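Putative oxidoreductase (Magnetospirillum magnetotacticum, PDB 3C1A) is a putative oxidoreductase of the Gfo/Idh/MocA family that probably uses NAD(H) or NADP(H) to oxidise or reduce a substrate not yet identified. Local coordinates at residues 110-115 with 299-304; 88-93 with 117-122; 179-184 with 304-309; 102-107 with 168-173; 73-78 with 83-88. One frame throughout, in Å; residues are numbered along the deposited sequence. Where two conformers were deposited one is given.

Contact 1 of 5, residues 110-115 with 299-304; sequences EAVAAA and SPLELG
Ala113 and Leu301 have the nearest CA atoms, 6.8 Å apart, where helix 106-119 meets the first turn of helix 301-314. Pro300 is the N-cap of the second helix, and the Gly304 N to Pro300 O bond belongs to its first turn. Leu301 does most of the touching. Its CG stands anti to the backbone N (chi1 179°), which sends the branched end to the other helix. CD2 rests 3.8 Å from Ala113 CA, against the backbone of the helix. CD1 meets Val112 CG1, also at 3.8 Å, and CD2 is nearly as close to that methyl. The leucine fork therefore presents both methyls to one valine branch, and one of them also reaches the alanine. There is no polar bond across the pair, and both Leu301 and Val112 are buried. Leu305 continues the contact along helix 301-314 by touching Ala113. The arrangement is apolar helix-helix packing. It lays the C-terminal helix against helix 106-119 of the NAD-binding Rossmann fold, consistent with the two-domain build of Gfo/Idh/MocA proteins.

Contact 2 of 5, residues 88-93 with 117-122; sequences AAIASG and KATGVM
The carbonyl of Ile90 is the flat group at this contact, and its O atom touches Val121 CG2 at 3.5 Å. The contact belongs to the Rossmann fold. It joins the last turn of helix 82-91 to the turn that leads from helix 106-119 into strand 123-126. Helix 82-91 ends in a Schellman motif at Gly93, which has positive phi, and Gly93 N bonds back to Ile90 O at 2.9 Å. The same carbonyl oxygen thus accepts a bond from Gly93 N in the helix end and borders the valine methyl. Val121 CG2 also meets Gly93 CA at 3.8 Å. This methyl lies beside its own backbone N, while CG1 is anti to that N (chi1 163°) and faces Ile90 CG1. Gly120, the first residue to leave helix 106-119, also has positive phi. The Ile90 CG2 methyl packs between the two partners, with Val121 CB on one hand and the side chain of Thr119 on the other. The Thr119 hydroxyl has its main partner in its own helix, the carbonyl O of Ala115. It also receives a weak bond from Val121 N, at 3.4 Å from N to OG1. Packing is tightest where Ile90 CG2 presses on Thr119 OG1, at 3.0 Å.

Contact 3 of 5, residues 179-184 with 304-309; sequences MVLDLM and GLRVVR
Leu181 overlaps the side chain of Arg306, with its CD1 methyl over one face of the guanidinium group. The leucine reaches from helix 168-184 toward helix 301-314. Its CG lies beside the backbone N, anti to the carbonyl carbon (chi1 -56°), and from there CD1 extends to the backbone of the second helix. It touches Val307 N, 3.8 Å away, and lies 4.1 Å from Val307 CG2. It also packs on Arg306 CB. Nearer the root, Leu181 CB meets Arg306 NH2 at 3.8 Å. The arginine chain bends at chi3 (53°), which brings its flat end back alongside the leucine. One leucine is thus in contact with both the aliphatic start and the charged end of the same arginine.

A water lies at the edge of the guanidinium, in its plane, and accepts a bond from Arg306 NH1 at 3.1 Å. It donates to Leu181 O at 2.5 Å, a short distance for such a bond. The water thus appears to bridge the arginine and the backbone of helix 168-184. Arg306 NE forms a salt bridge with Asp187, a little beyond the end of that helix. Leu181 also touches Pro188 in the same loop.

The chemistry is mixed. Leu181 packs on Val307 and on the carbon chain of Arg306. The guanidinium is partly enclosed, yet its polar edge is served by the water and by Asp187. The carboxylate probably offsets the charge and helps to fix the turn of the group that the leucine packs against.

Contact 4 of 5, residues 102-107 with 168-173; sequences LTLDLA and MLWDWG
Trp170 projects from the first turn of helix 168-184 onto the loop at Thr103 and Leu104. At the root, its CB lies 4.0 Å from Leu104 CD2. The same methyl runs along the start of the indole, near CG and CD2, and comes closest at CE3, 3.8 Å away. Further out the ring leaves the leucine side chain and meets backbone. Trp170 CZ3 is 3.6 Å from Leu104 CA and 3.4 Å from Thr103 O. At the far end, CH2 touches Leu104 O at 3.7 Å. The Leu104 CA forms a CH-pi contact over the six-membered ring, 4.0 Å from its centroid and 29° off the normal. Two torsions set this up. CG of Trp170 is anti to the carbonyl carbon, and chi2 of 80° turns the indole so that one face receives Leu104 CA. Thr103 O is buried by the ring and has no hydrogen-bond partner in the model.

The loop has its own internal holds. Thr103 OG1 donates to Asp105 O at 2.6 Å, from above the carbonyl plane. Asp105 is the N-cap of helix 106-119, and its OD2 accepts from Glu108 N.

The loop follows directly on the Glu-Lys-Pro motif that marks the Gfo/Idh/MocA family. It leads from strand 95-99 of the Rossmann sheet to helix 106-119. Trp170 brings helix 168-184 of the C-terminal domain onto this loop. Helix 301-314 lies next to both, with Val308 on Thr103 and Leu311 on Trp170.

Contact 5 of 5, residues 73-78 with 83-88; sequences VIIATP and AEITLA
Ile75 and Ile85 run past each other in opposite directions between strand 72-76 and helix 82-91. Ile85 CG2 is 3.7 Å from both CG1 and CD1 of Ile75. The far end of Ile75 then reaches the next helix residue, where CD1 lies 3.4 Å from Thr86 OG1. Ile85 sends its other branch along the strand. Its CG1 is anti to the carbonyl carbon (chi1 -56°), and CD1 at its end meets Thr77 tip to tip, 3.7 Å from Thr77 CG2. The two isoleucines thus interlock, and each is met at its CD1 by a threonine.

The next shell holds the threonines. The Thr86 hydroxyl donates to His82 O, one turn back in its own helix. It is therefore satisfied although a methyl packs on it. Thr77 OG1 is hydrogen-bonded to Thr81 OG1, in the short link between strand and helix. His82 NE2 bonds to Thr77 O and ties the two ends of that link together.

These segments are the first two members of a beta-alpha-beta unit, completed by strand 95-99. The strand lies within the parallel Rossmann sheet, between strands 11-17 and 95-99. Ile16 of the former touches Ile85, and Val96 and Val98 of the latter touch Ile75. On another flank, helix 106-119 packs against helix 82-91, with Leu87 on Ala115.

The five contacts form a path from the Rossmann sheet to the C-terminal domain. Contact 5 lays helix 82-91 on the sheet, and contact 2 joins the end of that helix to the end of helix 106-119. Contact 1 adds helix 301-314. It touches contact 5 where Val112 CG1 lies 3.7 Å from Thr86 CG2. Contact 3 shares Gly304 with contact 1 and brings helix 168-184 onto helix 301-314. Contact 4 uses helix 168-184 too, its centre about 12 Å from that of contact 3. Leu102 of contact 4 reaches contact 1, with its CD2 3.5 Å from Leu301 CD1. Contact 4 adjoins the family's Glu-Lys-Pro motif, so it is probably near the active site.

Contact 1 of 5, residues 110-115 with 299-304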
# COMPACT_ATOMS: atom_id res chain seq x y z
N GLU A 110 4.02 6.18 15.54
CA GLU A 110 5.26 6.25 16.32
C GLU A 110 5.30 5.21 17.44
O GLU A 110 6.37 4.70 17.76
CB GLU A 110 5.45 7.66 16.86
CG GLU A 110 5.72 8.62 15.71
CD GLU A 110 5.69 10.07 16.10
OE1 GLU A 110 4.84 10.46 16.93
OE2 GLU A 110 6.52 10.82 15.53
N ALA A 111 4.14 4.87 18.02
CA ALA A 111 4.07 3.88 19.11
C ALA A 111 4.39 2.48 18.61
O ALA A 111 5.11 1.69 19.25
CB ALA A 111 2.71 3.87 19.76
N VAL A 112 3.85 2.18 17.44
CA VAL A 112 4.21 1.00 16.69
C VAL A 112 5.71 0.90 16.31
O VAL A 112 6.37 -0.10 16.62
CB VAL A 112 3.31 0.91 15.44
CG1 VAL A 112 3.71 -0.29 14.60
CG2 VAL A 112 1.81 0.84 15.86
N ALA A 113 6.25 1.90 15.61
CA ALA A 113 7.71 2.02 15.38
C ALA A 113 8.57 1.69 16.62
O ALA A 113 9.53 0.92 16.53
CB ALA A 113 8.06 3.44 14.88
N ALA A 114 8.22 2.29 17.75
CA ALA A 114 8.94 2.11 19.01
C ALA A 114 8.88 0.67 19.53
O ALA A 114 9.90 0.15 20.00
CB ALA A 114 8.40 3.08 20.06
N ALA A 115 7.72 0.02 19.43
CA ALA A 115 7.56 -1.36 19.88
C ALA A 115 8.33 -2.37 19.00
O ALA A 115 8.97 -3.29 19.51
CB ALA A 115 6.06 -1.72 19.96
N SER A 299 8.76 -2.63 1.74
CA SER A 299 7.78 -1.75 2.34
C SER A 299 7.81 -1.84 3.86
O SER A 299 6.85 -2.34 4.48
CB SER A 299 6.40 -2.12 1.79
OG SER A 299 5.43 -1.15 2.13
N PRO A 300 8.89 -1.34 4.49
CA PRO A 300 9.03 -1.44 5.92
C PRO A 300 8.12 -0.54 6.72
O PRO A 300 7.56 0.45 6.22
CB PRO A 300 10.48 -0.98 6.15
CG PRO A 300 10.76 -0.07 5.05
CD PRO A 300 10.07 -0.70 3.88
N LEU A 301 8.02 -0.87 7.98
CA LEU A 301 7.30 -0.07 8.94
C LEU A 301 7.70 1.42 8.90
O LEU A 301 6.83 2.31 9.04
CB LEU A 301 7.59 -0.63 10.33
CG LEU A 301 6.93 0.09 11.50
CD1 LEU A 301 5.44 0.27 11.28
CD2 LEU A 301 7.23 -0.72 12.72
N GLU A 302 8.99 1.70 8.77
CA GLU A 302 9.47 3.10 8.76
C GLU A 302 8.89 3.88 7.60
O GLU A 302 8.57 5.05 7.70
CB GLU A 302 11.00 3.17 8.67
CG GLU A 302 11.54 4.60 8.83
CD GLU A 302 10.94 5.30 10.05
OE1 GLU A 302 10.89 4.67 11.14
OE2 GLU A 302 10.50 6.48 9.90
N LEU A 303 8.75 3.23 6.47
CA LEU A 303 8.10 3.86 5.34
C LEU A 303 6.63 4.12 5.62
O LEU A 303 6.14 5.18 5.27
CB LEU A 303 8.25 3.03 4.08
CG LEU A 303 7.73 3.63 2.76
CD1 LEU A 303 8.40 4.93 2.42
CD2 LEU A 303 7.91 2.63 1.59
N GLY A 304 5.93 3.18 6.26
CA GLY A 304 4.53 3.38 6.65
C GLY A 304 4.39 4.58 7.57
O GLY A 304 3.45 5.39 7.44

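Contact 2 of 5, residues 88-93 with 117-122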
# COMPACT_ATOMS: atom_id res chain seq x y z
N ALA A 88 -0.26 -5.47 19.97
CA ALA A 88 -0.52 -6.77 20.62
C ALA A 88 0.24 -7.87 19.96
O ALA A 88 0.80 -8.72 20.61
CB ALA A 88 -1.99 -7.09 20.59
N ALA A 89 0.26 -7.86 18.63
CA ALA A 89 1.02 -8.84 17.87
C ALA A 89 2.52 -8.76 18.15
O ALA A 89 3.16 -9.78 18.40
CB ALA A 89 0.73 -8.70 16.35
N ILE A 90 3.07 -7.54 18.15
CA ILE A 90 4.49 -7.29 18.45
C ILE A 90 4.84 -7.79 19.85
O ILE A 90 5.86 -8.45 20.03
CB ILE A 90 4.84 -5.77 18.35
CG1 ILE A 90 4.78 -5.29 16.88
CG2 ILE A 90 6.24 -5.51 18.88
CD1 ILE A 90 4.77 -3.75 16.71
N ALA A 91 4.02 -7.39 20.83
CA ALA A 91 4.17 -7.82 22.23
C ALA A 91 4.23 -9.35 22.34
O ALA A 91 4.90 -9.90 23.23
CB ALA A 91 3.01 -7.26 23.06
N SER A 92 3.50 -10.04 21.47
CA SER A 92 3.50 -11.50 21.40
C SER A 92 4.63 -12.13 20.60
O SER A 92 4.70 -13.35 20.51
CB SER A 92 2.18 -12.00 20.83
OG SER A 92 1.17 -11.99 21.83
N GLY A 93 5.51 -11.33 19.99
CA GLY A 93 6.58 -11.86 19.18
C GLY A 93 6.19 -12.33 17.78
O GLY A 93 6.99 -13.00 17.14
N LYS A 117 11.04 -1.57 17.27
CA LYS A 117 12.42 -1.32 17.68
C LYS A 117 12.78 -2.05 19.00
O LYS A 117 13.81 -2.78 19.05
CB LYS A 117 12.61 0.19 17.88
CG LYS A 117 14.01 0.62 18.22
CD LYS A 117 14.06 2.14 18.40
CE LYS A 117 15.46 2.62 18.75
NZ LYS A 117 16.42 2.13 17.73
N ALA A 118 11.95 -1.86 20.03
CA ALA A 118 12.23 -2.42 21.37
C ALA A 118 12.22 -3.94 21.37
O ALA A 118 12.98 -4.56 22.09
CB ALA A 118 11.27 -1.86 22.39
N THR A 119 11.39 -4.54 20.52
CA THR A 119 11.22 -5.99 20.49
C THR A 119 11.96 -6.68 19.35
O THR A 119 12.05 -7.89 19.35
CB THR A 119 9.72 -6.39 20.33
OG1 THR A 119 9.23 -5.81 19.12
CG2 THR A 119 8.85 -5.91 21.50
N GLY A 120 12.43 -5.92 18.36
CA GLY A 120 12.97 -6.50 17.11
C GLY A 120 12.02 -7.21 16.16
O GLY A 120 12.49 -7.82 15.19
N VAL A 121 10.71 -7.13 16.38
CA VAL A 121 9.72 -7.86 15.57
C VAL A 121 9.60 -7.26 14.15
O VAL A 121 9.57 -6.05 13.98
CB VAL A 121 8.31 -7.94 16.28
CG1 VAL A 121 7.23 -8.30 15.37
CG2 VAL A 121 8.33 -8.85 17.55
N MSE A 122 9.54 -8.11 13.14
CA MSE A 122 9.44 -7.66 11.77
C MSE A 122 8.00 -7.14 11.49
O MSE A 122 7.03 -7.84 11.76
CB MSE A 122 9.81 -8.81 10.83
CG MSE A 122 9.96 -8.35 9.46
SE MSE A 122 10.20 -9.95 8.37
CE MSE A 122 8.42 -10.54 8.06

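Contact 3 of 5, residues 179-184 with 304-309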
# COMPACT_ATOMS: atom_id res chain seq x y z
N MSE A 179 4.63 5.30 -3.00
CA MSE A 179 5.33 5.19 -4.27
C MSE A 179 6.30 6.37 -4.45
O MSE A 179 7.49 6.18 -4.75
CB MSE A 179 4.31 5.09 -5.40
CG MSE A 179 4.89 5.01 -6.78
SE MSE A 179 5.24 6.75 -7.57
CE MSE A 179 3.45 7.29 -7.87
N VAL A 180 5.83 7.59 -4.18
CA VAL A 180 6.66 8.78 -4.30
C VAL A 180 7.86 8.78 -3.33
O VAL A 180 9.00 8.95 -3.76
CB VAL A 180 5.82 10.05 -4.20
CG1 VAL A 180 6.69 11.28 -4.30
CG2 VAL A 180 4.77 10.12 -5.35
N LEU A 181 7.61 8.52 -2.05
CA LEU A 181 8.70 8.36 -1.07
C LEU A 181 9.67 7.23 -1.40
O LEU A 181 10.89 7.38 -1.22
CB LEU A 181 8.16 8.19 0.34
CG LEU A 181 7.22 9.24 0.96
CD1 LEU A 181 6.84 8.90 2.43
CD2 LEU A 181 7.77 10.64 0.89
N ASP A 182 9.16 6.11 -1.91
CA ASP A 182 10.02 5.00 -2.35
C ASP A 182 10.93 5.39 -3.53
O ASP A 182 12.14 5.14 -3.51
CB ASP A 182 9.22 3.77 -2.70
CG ASP A 182 10.11 2.60 -3.04
OD1 ASP A 182 10.94 2.21 -2.18
OD2 ASP A 182 9.98 2.09 -4.17
N LEU A 183 10.35 6.07 -4.51
CA LEU A 183 11.11 6.66 -5.64
C LEU A 183 12.16 7.66 -5.22
O LEU A 183 13.28 7.60 -5.71
CB LEU A 183 10.15 7.35 -6.61
CG LEU A 183 10.69 8.03 -7.89
CD1 LEU A 183 11.42 7.00 -8.74
CD2 LEU A 183 9.61 8.76 -8.73
N MSE A 184 11.79 8.62 -4.37
CA MSE A 184 12.66 9.78 -4.10
C MSE A 184 13.72 9.50 -3.05
O MSE A 184 14.70 10.19 -3.01
CB MSE A 184 11.87 11.01 -3.68
CG MSE A 184 10.90 11.55 -4.71
SE MSE A 184 11.66 11.91 -6.46
CE MSE A 184 12.29 13.74 -6.11
N GLY A 304 5.93 3.18 6.26
CA GLY A 304 4.53 3.38 6.65
C GLY A 304 4.39 4.58 7.57
O GLY A 304 3.45 5.39 7.44
N LEU A 305 5.33 4.71 8.49
CA LEU A 305 5.32 5.86 9.39
C LEU A 305 5.50 7.19 8.62
O LEU A 305 4.78 8.19 8.87
CB LEU A 305 6.36 5.68 10.50
CG LEU A 305 6.73 6.90 11.37
CD1 LEU A 305 5.53 7.53 12.06
CD2 LEU A 305 7.71 6.43 12.38
N ARG A 306 6.44 7.21 7.69
CA ARG A 306 6.74 8.42 6.93
C ARG A 306 5.54 8.80 6.04
O ARG A 306 5.28 9.99 5.86
CB ARG A 306 7.99 8.22 6.08
CG ARG A 306 9.26 8.02 6.89
CD ARG A 306 10.38 7.42 6.04
NE ARG A 306 10.59 8.20 4.84
CZ ARG A 306 11.06 7.75 3.68
NH1 ARG A 306 11.48 6.50 3.58
NH2 ARG A 306 11.18 8.56 2.65
N VAL A 307 4.86 7.80 5.48
CA VAL A 307 3.61 8.01 4.69
C VAL A 307 2.53 8.65 5.57
O VAL A 307 1.83 9.56 5.10
CB VAL A 307 3.02 6.71 4.17
CG1 VAL A 307 1.62 6.92 3.61
CG2 VAL A 307 4.02 6.02 3.11
N VAL A 308 2.37 8.13 6.79
CA VAL A 308 1.41 8.70 7.76
C VAL A 308 1.74 10.15 8.09
O VAL A 308 0.83 11.01 8.26
CB VAL A 308 1.30 7.87 9.07
CG1 VAL A 308 0.55 8.64 10.19
CG2 VAL A 308 0.57 6.56 8.84
N ARG A 309 3.02 10.46 8.16
CA ARG A 309 3.45 11.84 8.46
C ARG A 309 3.02 12.79 7.34
O ARG A 309 2.46 13.85 7.59
CB ARG A 309 4.96 11.93 8.69
CG ARG A 309 5.38 13.36 9.03
CD ARG A 309 6.84 13.50 9.39
NE ARG A 309 7.18 12.74 10.58
CZ ARG A 309 7.89 11.62 10.58
NH1 ARG A 309 8.36 11.11 9.45
NH2 ARG A 309 8.15 11.01 11.73
O HOH W 1 12.40 6.49 0.63

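Contact 4 of 5, residues 102-107 with 168-173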
# COMPACT_ATOMS: atom_id res chain seq x y z
N LEU A 102 -0.82 2.66 7.47
CA LEU A 102 -0.33 2.10 8.71
C LEU A 102 -1.31 2.43 9.86
O LEU A 102 -1.74 1.56 10.61
CB LEU A 102 1.05 2.68 9.02
CG LEU A 102 1.70 2.39 10.39
CD1 LEU A 102 1.65 0.82 10.67
CD2 LEU A 102 3.12 2.80 10.43
N THR A 103 -1.58 3.72 10.00
CA THR A 103 -2.56 4.22 10.93
C THR A 103 -3.18 5.46 10.29
O THR A 103 -2.84 5.81 9.16
CB THR A 103 -1.97 4.61 12.30
OG1 THR A 103 -1.10 5.75 12.16
CG2 THR A 103 -1.21 3.44 12.93
N LEU A 104 -4.10 6.09 10.99
CA LEU A 104 -4.64 7.37 10.58
C LEU A 104 -4.15 8.43 11.57
O LEU A 104 -4.74 9.48 11.65
CB LEU A 104 -6.17 7.36 10.53
CG LEU A 104 -6.85 6.27 9.71
CD1 LEU A 104 -8.37 6.39 9.87
CD2 LEU A 104 -6.49 6.29 8.23
N ASP A 105 -3.07 8.13 12.30
CA ASP A 105 -2.64 8.96 13.41
C ASP A 105 -1.14 8.83 13.60
O ASP A 105 -0.65 7.70 13.78
CB ASP A 105 -3.34 8.49 14.68
CG ASP A 105 -2.97 9.32 15.86
OD1 ASP A 105 -3.44 10.47 15.91
OD2 ASP A 105 -2.17 8.88 16.71
N LEU A 106 -0.42 9.94 13.61
CA LEU A 106 1.06 9.89 13.72
C LEU A 106 1.55 9.25 15.01
O LEU A 106 2.37 8.33 14.98
CB LEU A 106 1.69 11.26 13.56
CG LEU A 106 3.22 11.31 13.45
CD1 LEU A 106 3.75 10.47 12.31
CD2 LEU A 106 3.64 12.74 13.24
N ALA A 107 1.01 9.71 16.14
CA ALA A 107 1.42 9.20 17.45
C ALA A 107 1.27 7.68 17.57
O ALA A 107 2.10 7.04 18.20
CB ALA A 107 0.66 9.91 18.57
N MSE A 168 -10.65 9.51 1.48
CA MSE A 168 -9.91 9.23 0.24
C MSE A 168 -8.43 9.64 0.34
O MSE A 168 -7.57 8.90 -0.09
CB MSE A 168 -10.58 9.99 -0.93
CG MSE A 168 -9.84 9.94 -2.20
SE MSE A 168 -10.79 10.75 -3.64
CE MSE A 168 -10.68 12.64 -2.96
N LEU A 169 -8.13 10.80 0.93
CA LEU A 169 -6.73 11.29 1.04
C LEU A 169 -5.87 10.19 1.70
O LEU A 169 -4.78 9.87 1.23
CB LEU A 169 -6.67 12.60 1.86
CG LEU A 169 -5.36 13.42 1.89
CD1 LEU A 169 -5.65 14.94 1.67
CD2 LEU A 169 -4.57 13.19 3.17
N TRP A 170 -6.39 9.60 2.77
CA TRP A 170 -5.64 8.60 3.53
C TRP A 170 -5.64 7.29 2.82
O TRP A 170 -4.59 6.71 2.61
CB TRP A 170 -6.23 8.43 4.92
CG TRP A 170 -5.84 9.57 5.79
CD1 TRP A 170 -6.40 10.81 5.83
CD2 TRP A 170 -4.73 9.60 6.69
NE1 TRP A 170 -5.74 11.60 6.73
CE2 TRP A 170 -4.70 10.89 7.27
CE3 TRP A 170 -3.77 8.67 7.06
CZ2 TRP A 170 -3.75 11.25 8.21
CZ3 TRP A 170 -2.82 9.03 7.99
CH2 TRP A 170 -2.82 10.31 8.56
N ASP A 171 -6.83 6.82 2.49
CA ASP A 171 -7.02 5.50 1.90
C ASP A 171 -6.33 5.39 0.54
O ASP A 171 -5.43 4.57 0.37
CB ASP A 171 -8.53 5.22 1.84
CG ASP A 171 -8.89 3.84 1.33
OD1 ASP A 171 -8.03 2.93 1.22
OD2 ASP A 171 -10.09 3.67 1.03
N TRP A 172 -6.72 6.21 -0.43
CA TRP A 172 -6.05 6.19 -1.74
C TRP A 172 -4.70 6.86 -1.67
O TRP A 172 -3.78 6.42 -2.30
CB TRP A 172 -6.89 6.90 -2.81
CG TRP A 172 -8.27 6.35 -3.03
CD1 TRP A 172 -8.99 5.50 -2.22
CD2 TRP A 172 -9.13 6.65 -4.14
NE1 TRP A 172 -10.23 5.25 -2.78
CE2 TRP A 172 -10.34 5.94 -3.95
CE3 TRP A 172 -8.99 7.42 -5.29
CZ2 TRP A 172 -11.39 6.00 -4.86
CZ3 TRP A 172 -10.03 7.49 -6.18
CH2 TRP A 172 -11.22 6.80 -5.95
N GLY A 173 -4.57 7.93 -0.89
CA GLY A 173 -3.30 8.67 -0.84
C GLY A 173 -2.11 7.88 -0.33
O GLY A 173 -1.00 8.02 -0.84

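Contact 5 of 5, residues 73-78 with 83-88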
# COMPACT_ATOMS: atom_id res chain seq x y z
N VAL A 73 1.13 -12.53 11.70
CA VAL A 73 -0.26 -12.04 11.64
C VAL A 73 -0.41 -11.02 10.50
O VAL A 73 0.38 -10.08 10.40
CB VAL A 73 -0.68 -11.35 12.97
CG1 VAL A 73 -2.15 -10.96 12.93
CG2 VAL A 73 -0.40 -12.26 14.19
N ILE A 74 -1.43 -11.21 9.65
CA ILE A 74 -1.83 -10.22 8.69
C ILE A 74 -3.01 -9.40 9.28
O ILE A 74 -4.07 -9.97 9.65
CB ILE A 74 -2.25 -10.89 7.36
CG1 ILE A 74 -1.12 -11.80 6.83
CG2 ILE A 74 -2.70 -9.86 6.32
CD1 ILE A 74 -1.39 -12.38 5.42
N ILE A 75 -2.83 -8.10 9.42
CA ILE A 75 -3.83 -7.24 10.00
C ILE A 75 -4.52 -6.45 8.84
O ILE A 75 -3.97 -5.50 8.29
CB ILE A 75 -3.18 -6.31 11.12
CG1 ILE A 75 -2.61 -7.18 12.25
CG2 ILE A 75 -4.18 -5.36 11.67
CD1 ILE A 75 -1.59 -6.45 13.14
N ALA A 76 -5.73 -6.90 8.49
CA ALA A 76 -6.55 -6.29 7.44
C ALA A 76 -7.88 -5.79 8.04
O ALA A 76 -8.95 -6.22 7.67
CB ALA A 76 -6.76 -7.30 6.34
N THR A 77 -7.77 -4.89 9.02
CA THR A 77 -8.90 -4.31 9.73
C THR A 77 -9.02 -2.80 9.35
O THR A 77 -8.13 -2.27 8.68
CB THR A 77 -8.74 -4.47 11.29
OG1 THR A 77 -7.54 -3.82 11.74
CG2 THR A 77 -8.69 -5.95 11.71
N PRO A 78 -10.10 -2.10 9.77
CA PRO A 78 -10.13 -0.67 9.48
C PRO A 78 -8.90 -0.02 10.10
O PRO A 78 -8.44 -0.48 11.15
CB PRO A 78 -11.43 -0.20 10.17
CG PRO A 78 -12.30 -1.44 10.14
CD PRO A 78 -11.31 -2.53 10.48
N ALA A 83 -3.21 0.15 15.13
CA ALA A 83 -2.19 0.32 16.15
C ALA A 83 -2.44 -0.67 17.32
O ALA A 83 -1.51 -1.31 17.80
CB ALA A 83 -2.18 1.78 16.63
N GLU A 84 -3.68 -0.83 17.76
CA GLU A 84 -3.96 -1.72 18.92
C GLU A 84 -3.59 -3.18 18.61
O GLU A 84 -2.98 -3.88 19.41
CB GLU A 84 -5.43 -1.67 19.26
CG GLU A 84 -5.80 -2.43 20.49
CD GLU A 84 -7.31 -2.54 20.70
OE1 GLU A 84 -8.09 -2.17 19.78
OE2 GLU A 84 -7.71 -3.00 21.79
N ILE A 85 -3.98 -3.63 17.44
CA ILE A 85 -3.75 -5.04 17.08
C ILE A 85 -2.28 -5.28 16.79
O ILE A 85 -1.72 -6.31 17.21
CB ILE A 85 -4.60 -5.47 15.88
CG1 ILE A 85 -6.08 -5.20 16.16
CG2 ILE A 85 -4.38 -6.92 15.53
CD1 ILE A 85 -6.96 -5.65 15.01
N THR A 86 -1.64 -4.33 16.12
CA THR A 86 -0.19 -4.41 15.83
C THR A 86 0.66 -4.44 17.09
O THR A 86 1.55 -5.23 17.22
CB THR A 86 0.27 -3.25 14.89
OG1 THR A 86 -0.50 -3.26 13.67
CG2 THR A 86 1.73 -3.35 14.56
N LEU A 87 0.41 -3.52 18.00
CA LEU A 87 1.08 -3.54 19.29
C LEU A 87 0.92 -4.85 20.04
O LEU A 87 1.88 -5.30 20.64
CB LEU A 87 0.59 -2.38 20.13
CG LEU A 87 1.07 -1.02 19.61
CD1 LEU A 87 0.23 0.11 20.28
CD2 LEU A 87 2.59 -0.85 19.84
N ALA A 88 -0.26 -5.47 19.97
CA ALA A 88 -0.52 -6.77 20.62
C ALA A 88 0.24 -7.87 19.96
O ALA A 88 0.80 -8.72 20.61
CB ALA A 88 -1.99 -7.09 20.59